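Local coordinates for protein cystathionine gamma-lyase (Saccharomyces cerevisiae, PDB 1N8P) that belongs to the Cys/Met metabolism family of PLP-dependent enzymes and, as a tetramer, holds pyridoxal-5'-phosphate in sites completed by residues of neighbouring subunits, at residues 45-50 with 56-61; 74-79 with 229-234; 308-313 with 320-325. All coordinates share one frame; numbering follows the deposited sequence.

Interaction 1. Residues 45-50 with 56-61; sequences GTYEYS and NRENLE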
# COMPACT_ATOMS: atom_id res chain seq x y z
N GLY A 45 10.00 -15.55 -18.18
CA GLY A 45 9.84 -15.91 -16.78
C GLY A 45 8.49 -16.59 -16.61
O GLY A 45 7.47 -16.12 -17.14
N THR A 46 8.48 -17.69 -15.86
CA THR A 46 7.30 -18.51 -15.60
C THR A 46 5.94 -17.80 -15.43
O THR A 46 4.90 -18.47 -15.32
CB THR A 46 7.53 -19.42 -14.37
OG1 THR A 46 8.70 -20.22 -14.59
CG2 THR A 46 6.33 -20.33 -14.14
N TYR A 47 5.93 -16.47 -15.41
CA TYR A 47 4.67 -15.73 -15.26
C TYR A 47 4.27 -15.07 -16.58
O TYR A 47 5.09 -14.42 -17.23
CB TYR A 47 4.78 -14.68 -14.16
CG TYR A 47 5.05 -15.25 -12.78
CD1 TYR A 47 6.33 -15.20 -12.22
CD2 TYR A 47 4.04 -15.89 -12.05
CE1 TYR A 47 6.60 -15.77 -10.97
CE2 TYR A 47 4.31 -16.47 -10.80
CZ TYR A 47 5.59 -16.40 -10.27
OH TYR A 47 5.88 -16.97 -9.05
N GLU A 48 2.99 -15.24 -16.95
CA GLU A 48 2.45 -14.67 -18.19
C GLU A 48 1.35 -13.65 -17.92
O GLU A 48 1.31 -12.59 -18.53
CB GLU A 48 1.89 -15.79 -19.08
CG GLU A 48 0.98 -16.76 -18.34
CD GLU A 48 0.37 -17.78 -19.28
OE1 GLU A 48 1.14 -18.40 -20.04
OE2 GLU A 48 -0.87 -17.96 -19.25
N TYR A 49 0.43 -13.99 -17.01
CA TYR A 49 -0.64 -13.07 -16.65
C TYR A 49 -1.04 -13.13 -15.17
O TYR A 49 -1.37 -14.19 -14.64
CB TYR A 49 -1.88 -13.31 -17.51
CG TYR A 49 -2.87 -12.16 -17.40
CD1 TYR A 49 -2.48 -10.85 -17.72
CD2 TYR A 49 -4.17 -12.38 -16.95
CE1 TYR A 49 -3.35 -9.79 -17.58
CE2 TYR A 49 -5.07 -11.31 -16.80
CZ TYR A 49 -4.64 -10.01 -17.13
OH TYR A 49 -5.49 -8.93 -16.98
N SER A 50 -0.99 -11.96 -14.53
CA SER A 50 -1.34 -11.82 -13.12
C SER A 50 -2.42 -12.81 -12.63
O SER A 50 -2.20 -13.60 -11.69
CB SER A 50 -1.80 -10.38 -12.84
OG SER A 50 -2.39 -10.27 -11.56
N ASN A 56 3.07 -13.14 -5.53
CA ASN A 56 2.50 -12.94 -4.20
C ASN A 56 1.41 -13.95 -3.81
O ASN A 56 1.37 -14.41 -2.68
CB ASN A 56 1.97 -11.51 -4.07
CG ASN A 56 3.10 -10.48 -4.04
OD1 ASN A 56 2.98 -9.42 -4.62
ND2 ASN A 56 4.20 -10.80 -3.35
N ARG A 57 0.53 -14.29 -4.75
CA ARG A 57 -0.52 -15.25 -4.48
C ARG A 57 0.14 -16.60 -4.33
O ARG A 57 0.09 -17.21 -3.25
CB ARG A 57 -1.49 -15.30 -5.66
CG ARG A 57 -2.84 -15.88 -5.28
CD ARG A 57 -3.82 -15.79 -6.42
NE ARG A 57 -3.51 -16.76 -7.46
CZ ARG A 57 -3.49 -16.48 -8.77
NH1 ARG A 57 -3.75 -15.25 -9.20
NH2 ARG A 57 -3.21 -17.44 -9.64
N GLU A 58 0.77 -17.06 -5.41
CA GLU A 58 1.47 -18.34 -5.44
C GLU A 58 2.29 -18.58 -4.18
O GLU A 58 2.15 -19.59 -3.51
CB GLU A 58 2.39 -18.41 -6.65
CG GLU A 58 3.06 -19.74 -6.85
CD GLU A 58 4.21 -19.65 -7.83
OE1 GLU A 58 5.28 -19.10 -7.45
OE2 GLU A 58 4.04 -20.11 -8.99
N ASN A 59 3.14 -17.63 -3.83
CA ASN A 59 3.94 -17.83 -2.64
C ASN A 59 3.09 -17.99 -1.41
O ASN A 59 3.43 -18.77 -0.53
CB ASN A 59 4.91 -16.68 -2.43
CG ASN A 59 6.11 -16.74 -3.35
OD1 ASN A 59 6.53 -17.83 -3.77
ND2 ASN A 59 6.67 -15.58 -3.66
N LEU A 60 1.98 -17.25 -1.33
CA LEU A 60 1.09 -17.36 -0.18
C LEU A 60 0.59 -18.76 -0.16
O LEU A 60 0.78 -19.50 0.81
CB LEU A 60 -0.09 -16.39 -0.32
CG LEU A 60 -1.39 -16.66 0.46
CD1 LEU A 60 -1.13 -16.62 1.93
CD2 LEU A 60 -2.46 -15.64 0.06
N GLU A 61 -0.04 -19.14 -1.27
CA GLU A 61 -0.57 -20.48 -1.45
C GLU A 61 0.39 -21.60 -1.03
O GLU A 61 -0.00 -22.52 -0.35
CB GLU A 61 -1.00 -20.64 -2.91
CG GLU A 61 -2.15 -19.70 -3.28
CD GLU A 61 -2.56 -19.83 -4.71
OE1 GLU A 61 -1.77 -20.44 -5.46
OE2 GLU A 61 -3.64 -19.33 -5.10
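Y47 and S50 are the two points at which the loop 45-50 reaches helix 55-67, meeting E58 and R57 in the first turn of that helix. The arrangement belongs to the N-terminal region of a fold-type I PLP-dependent enzyme, where the loop before helix 55-67 contributes Y49 and R51 to the cofactor site of a neighbouring subunit. Following the loop from its start, the first group to bridge the gap is the phenol of Y47. Its hydroxyl OH donates to E58 OE1 over 2.7 Å, and the oxygen lies beside the edge of the ring, near the ring plane. The bond does not run in the plane of the carboxylate: the phenol oxygen stands above it, 52° out. Ring and carboxylate are themselves turned 45° from each other, and E58 OE2 stays farther off, 3.6 Å from Y47 OH. E58 OE1 also forms a salt bridge with R62, so the same carboxylate oxygen receives a neutral donor and a charged one. The ring of Y47 additionally meets H22 of a second subunit at a shallow angle, which links this hydroxyl bond to the subunit interface. Y49 takes another direction and touches pyridoxal-5'-phosphate instead of the helix. At S50 the backbone makes the contact, since its carbonyl oxygen receives the guanidinium of R57. That bond is weak, long and bent; the stronger partner of R57 NH1 is the carbonyl of R51, the next residue along the loop. A bend in the arginine chain at CG-CD (chi3 74°) lets the group face two ways: NH1 lies 3.4 Å from S50 O, while NE forms a salt bridge with E61 OE2, 3.5 Å away at the guanidinium edge and in its plane, its hydrogen bond weak.

Interaction 2. Residues 74-79 with 229-234; sequences LAFSSG and FLQNAI. With PLP (pyridoxal-5'-phosphate), chain E.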
# COMPACT_ATOMS: atom_id res chain seq x y z
N LEU A 74 -4.68 -22.62 -2.75
CA LEU A 74 -5.32 -21.69 -3.70
C LEU A 74 -6.01 -20.55 -2.94
O LEU A 74 -6.86 -20.79 -2.10
CB LEU A 74 -6.37 -22.42 -4.56
CG LEU A 74 -5.92 -23.48 -5.57
CD1 LEU A 74 -7.17 -24.05 -6.19
CD2 LEU A 74 -5.02 -22.89 -6.65
N ALA A 75 -5.65 -19.31 -3.23
CA ALA A 75 -6.29 -18.22 -2.52
C ALA A 75 -7.37 -17.66 -3.39
O ALA A 75 -7.37 -17.87 -4.59
CB ALA A 75 -5.29 -17.16 -2.20
N PHE A 76 -8.33 -16.99 -2.76
CA PHE A 76 -9.45 -16.36 -3.45
C PHE A 76 -9.84 -15.06 -2.73
O PHE A 76 -9.35 -14.76 -1.64
CB PHE A 76 -10.66 -17.31 -3.50
CG PHE A 76 -10.40 -18.61 -4.22
CD1 PHE A 76 -9.94 -19.73 -3.52
CD2 PHE A 76 -10.62 -18.73 -5.60
CE1 PHE A 76 -9.72 -20.95 -4.18
CE2 PHE A 76 -10.39 -19.94 -6.27
CZ PHE A 76 -9.94 -21.05 -5.56
N SER A 77 -10.73 -14.28 -3.35
CA SER A 77 -11.19 -13.01 -2.79
C SER A 77 -11.65 -13.12 -1.34
O SER A 77 -11.31 -12.31 -0.51
CB SER A 77 -12.34 -12.49 -3.61
OG SER A 77 -12.06 -12.55 -4.99
N SER A 78 -12.40 -14.16 -1.03
CA SER A 78 -12.93 -14.32 0.32
C SER A 78 -13.11 -15.79 0.68
O SER A 78 -12.96 -16.66 -0.18
CB SER A 78 -14.31 -13.64 0.46
OG SER A 78 -15.12 -13.75 -0.71
N GLY A 79 -13.41 -16.05 1.95
CA GLY A 79 -13.70 -17.42 2.32
C GLY A 79 -14.86 -17.75 1.40
O GLY A 79 -14.79 -18.71 0.64
N PHE A 229 -8.95 -24.21 -12.15
CA PHE A 229 -9.52 -23.83 -13.43
C PHE A 229 -10.58 -22.80 -13.12
O PHE A 229 -10.41 -21.64 -13.45
CB PHE A 229 -10.14 -25.03 -14.18
CG PHE A 229 -10.76 -24.65 -15.52
CD1 PHE A 229 -10.00 -24.61 -16.68
CD2 PHE A 229 -12.10 -24.29 -15.60
CE1 PHE A 229 -10.56 -24.22 -17.90
CE2 PHE A 229 -12.67 -23.89 -16.82
CZ PHE A 229 -11.90 -23.85 -17.96
N LEU A 230 -11.66 -23.21 -12.47
CA LEU A 230 -12.73 -22.28 -12.10
C LEU A 230 -12.14 -20.94 -11.64
O LEU A 230 -12.61 -19.87 -12.05
CB LEU A 230 -13.58 -22.86 -10.96
CG LEU A 230 -14.56 -23.99 -11.32
CD1 LEU A 230 -15.03 -24.67 -10.07
CD2 LEU A 230 -15.75 -23.41 -12.07
N GLN A 231 -11.10 -21.02 -10.81
CA GLN A 231 -10.43 -19.84 -10.28
C GLN A 231 -10.01 -18.91 -11.40
O GLN A 231 -10.41 -17.74 -11.45
CB GLN A 231 -9.18 -20.24 -9.47
CG GLN A 231 -8.41 -19.08 -8.84
CD GLN A 231 -6.95 -19.42 -8.64
OE1 GLN A 231 -6.34 -19.04 -7.65
NE2 GLN A 231 -6.37 -20.14 -9.61
N ASN A 232 -9.20 -19.43 -12.31
CA ASN A 232 -8.72 -18.63 -13.42
C ASN A 232 -9.85 -18.11 -14.29
O ASN A 232 -9.79 -16.99 -14.80
CB ASN A 232 -7.76 -19.45 -14.26
CG ASN A 232 -7.26 -18.70 -15.46
OD1 ASN A 232 -6.30 -17.94 -15.35
ND2 ASN A 232 -7.91 -18.88 -16.61
N ALA A 233 -10.91 -18.90 -14.43
CA ALA A 233 -12.03 -18.53 -15.30
C ALA A 233 -13.09 -17.64 -14.69
O ALA A 233 -13.72 -16.86 -15.40
CB ALA A 233 -12.70 -19.81 -15.89
N ILE A 234 -13.33 -17.77 -13.39
CA ILE A 234 -14.34 -16.93 -12.75
C ILE A 234 -13.68 -15.64 -12.27
O ILE A 234 -14.34 -14.61 -12.13
CB ILE A 234 -14.99 -17.61 -11.54
CG1 ILE A 234 -13.91 -17.81 -10.45
CG2 ILE A 234 -15.67 -18.91 -11.98
CD1 ILE A 234 -14.44 -18.20 -9.10
N1 PLP E . -16.45 -18.89 7.44
C2 PLP E . -16.13 -18.76 8.78
C2A PLP E . -16.08 -20.07 9.56
C3 PLP E . -15.88 -17.38 9.28
O3 PLP E . -15.55 -17.36 10.59
C4 PLP E . -15.98 -16.26 8.39
C4A PLP E . -15.77 -14.86 8.91
C5 PLP E . -16.33 -16.55 6.97
C6 PLP E . -16.55 -17.84 6.55
C5A PLP E . -16.36 -15.37 5.99
O4P PLP E . -15.14 -15.16 5.31
P PLP E . -15.03 -14.05 4.22
O1P PLP E . -13.62 -13.98 3.95
O2P PLP E . -15.56 -12.78 4.86
O3P PLP E . -15.91 -14.54 3.16
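Q231 of helix 221-234 rises toward F76 of strand 72-76, outermost in the sheet of this chain, and its long side chain makes the largest part of this contact. The segments 229-234 and 74-76 run at 32° to each other, their axes 10.1 Å apart at closest approach. CG lies anti to the backbone N (chi1 -179°) and the chain stays extended beyond it, which carries the amide toward the strand. Its CB sits 3.4 Å from F76 CE2, and CG lies 3.4 Å from the same ring carbon, so the aliphatic half packs obliquely on one corner of the phenyl ring. Farther out, OE1 approaches L74 CD2 at 4.2 Å. It also stands 3.4 Å from A75 O, proximity without a bond since both are acceptors. NE2 turns back to its own helix and bonds weakly to the carbonyl of Q228. Beyond F76 the strand gives way to a turn in which S78 caps helix 79-88, its OG accepting from A81 N. G79 N then points almost straight at the cofactor, 2.9 Å from PLP O1P with an angle of 175° at the hydrogen. S80 and S200, with Y49 and R51 of the third subunit, add further bonds to pyridoxal-5'-phosphate. A strand leading through a capped turn to a helix N-terminus that receives phosphate is the phosphate-binding cup of fold-type I PLP enzymes.

Interaction 3. Residues 308-313 with 320-325; sequences ISFRIK and SKFASS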
# COMPACT_ATOMS: atom_id res chain seq x y z
N ILE A 308 -14.33 -18.59 22.90
CA ILE A 308 -14.99 -19.17 24.06
C ILE A 308 -16.42 -18.79 23.76
O ILE A 308 -16.67 -18.00 22.86
CB ILE A 308 -14.45 -18.52 25.37
CG1 ILE A 308 -12.98 -18.92 25.54
CG2 ILE A 308 -15.25 -18.96 26.61
CD1 ILE A 308 -12.25 -18.14 26.59
N SER A 309 -17.37 -19.38 24.45
CA SER A 309 -18.78 -19.07 24.24
C SER A 309 -19.36 -19.40 25.59
O SER A 309 -18.97 -20.40 26.20
CB SER A 309 -19.33 -19.97 23.14
OG SER A 309 -20.70 -19.74 22.89
N PHE A 310 -20.24 -18.56 26.11
CA PHE A 310 -20.77 -18.86 27.43
C PHE A 310 -22.05 -18.11 27.61
O PHE A 310 -22.32 -17.19 26.85
CB PHE A 310 -19.74 -18.51 28.51
CG PHE A 310 -19.66 -17.05 28.83
CD1 PHE A 310 -20.30 -16.54 29.96
CD2 PHE A 310 -18.98 -16.17 28.00
CE1 PHE A 310 -20.26 -15.19 30.23
CE2 PHE A 310 -18.95 -14.83 28.27
CZ PHE A 310 -19.59 -14.34 29.39
N ARG A 311 -22.85 -18.52 28.60
CA ARG A 311 -24.13 -17.88 28.88
C ARG A 311 -24.08 -17.42 30.32
O ARG A 311 -23.66 -18.19 31.19
CB ARG A 311 -25.29 -18.88 28.66
CG ARG A 311 -25.09 -20.26 29.29
CD ARG A 311 -26.02 -21.38 28.73
NE ARG A 311 -27.42 -21.25 29.14
CZ ARG A 311 -28.26 -20.39 28.58
NH1 ARG A 311 -27.83 -19.63 27.60
NH2 ARG A 311 -29.49 -20.28 29.03
N ILE A 312 -24.48 -16.19 30.59
CA ILE A 312 -24.41 -15.68 31.96
C ILE A 312 -25.64 -15.96 32.85
O ILE A 312 -26.74 -16.16 32.34
CB ILE A 312 -24.10 -14.18 31.97
CG1 ILE A 312 -24.57 -13.55 30.68
CG2 ILE A 312 -22.62 -13.96 32.14
CD1 ILE A 312 -24.25 -12.10 30.61
N LYS A 313 -25.41 -15.97 34.17
CA LYS A 313 -26.46 -16.25 35.16
C LYS A 313 -27.64 -15.30 35.10
O LYS A 313 -28.22 -14.97 36.15
CB LYS A 313 -25.86 -16.27 36.59
N SER A 320 -26.21 -8.43 26.54
CA SER A 320 -26.04 -7.20 25.80
C SER A 320 -25.21 -6.27 26.69
O SER A 320 -24.36 -5.52 26.21
CB SER A 320 -27.40 -6.58 25.51
OG SER A 320 -27.34 -5.76 24.36
N LYS A 321 -25.45 -6.33 27.99
CA LYS A 321 -24.74 -5.52 28.98
C LYS A 321 -23.24 -5.85 28.92
O LYS A 321 -22.41 -4.98 28.65
CB LYS A 321 -25.27 -5.84 30.37
CG LYS A 321 -24.62 -5.07 31.49
CD LYS A 321 -25.13 -3.65 31.53
CE LYS A 321 -24.80 -3.01 32.85
NZ LYS A 321 -25.67 -1.82 33.07
N PHE A 322 -22.92 -7.11 29.19
CA PHE A 322 -21.56 -7.61 29.15
C PHE A 322 -20.89 -7.13 27.87
O PHE A 322 -19.84 -6.53 27.89
CB PHE A 322 -21.58 -9.14 29.15
CG PHE A 322 -20.24 -9.77 29.21
CD1 PHE A 322 -19.62 -9.97 30.43
CD2 PHE A 322 -19.58 -10.19 28.06
CE1 PHE A 322 -18.38 -10.56 30.50
CE2 PHE A 322 -18.34 -10.78 28.13
CZ PHE A 322 -17.74 -10.97 29.35
N ALA A 323 -21.53 -7.39 26.75
CA ALA A 323 -20.98 -6.99 25.48
C ALA A 323 -20.59 -5.52 25.40
O ALA A 323 -19.96 -5.10 24.42
CB ALA A 323 -21.97 -7.33 24.38
N SER A 324 -20.95 -4.72 26.40
CA SER A 324 -20.60 -3.30 26.36
C SER A 324 -19.79 -2.83 27.56
O SER A 324 -18.99 -1.92 27.46
CB SER A 324 -21.87 -2.47 26.26
OG SER A 324 -22.65 -2.86 25.14
N SER A 325 -20.01 -3.46 28.70
CA SER A 325 -19.32 -3.10 29.92
C SER A 325 -17.83 -3.37 29.79
O SER A 325 -17.04 -2.84 30.56
CB SER A 325 -19.91 -3.90 31.08
OG SER A 325 -21.33 -3.83 31.08
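F310 on strand 307-312 drives the edge of its ring into the face of F322 on helix 316-325, a T-shaped pair at the junction of helix and sheet. The planes stand at 78° and the centroids are 5.4 Å apart. The leading atom is F310 CZ, 3.8 Å from F322 CZ, and it arrives over the rim of the F322 ring and not over its centre. Two different torsions bring the rings together. F310 holds its CG between the backbone N and the carbonyl carbon (chi1 79°), which swings the phenyl out toward the helix, whereas F322 has CG opposite its own N (chi1 -176°) and reaches down toward the sheet. I312 adds an aliphatic contact at the root of the second ring, its CD1 lying 4.2 Å from F322 CB. All three side chains are buried. Around them, F310 also rests on V278 and V281 of strand 278-282 and on V368 of strand 367-371; F322 touches that same V368 as well as A387, and I312 touches L388, so that helix 377-392 closes over the sheet next to helix 316-325.

Interactions 1 and 2 form one continuous neighbourhood, their centres 13 Å apart. E61 of helix 55-67 joins them: its OE2 probably accepts a hydrogen bond from A75 N at 2.7 Å, while R57 NE packs 3.6 Å from Q231 OE1. Both relate to pyridoxal-5'-phosphate, but in different ways. Interaction 2 leads into this chain's phosphate site, whereas in interaction 1 the loop offers Y49, the residue which, from the third subunit, bonds the cofactor beside G79. Interaction 3 lies on the opposite side of the chain's centre, its nearest atoms about 21 Å from those of interaction 2, in the other sheet; what it shares with interaction 2 is contact with the third subunit.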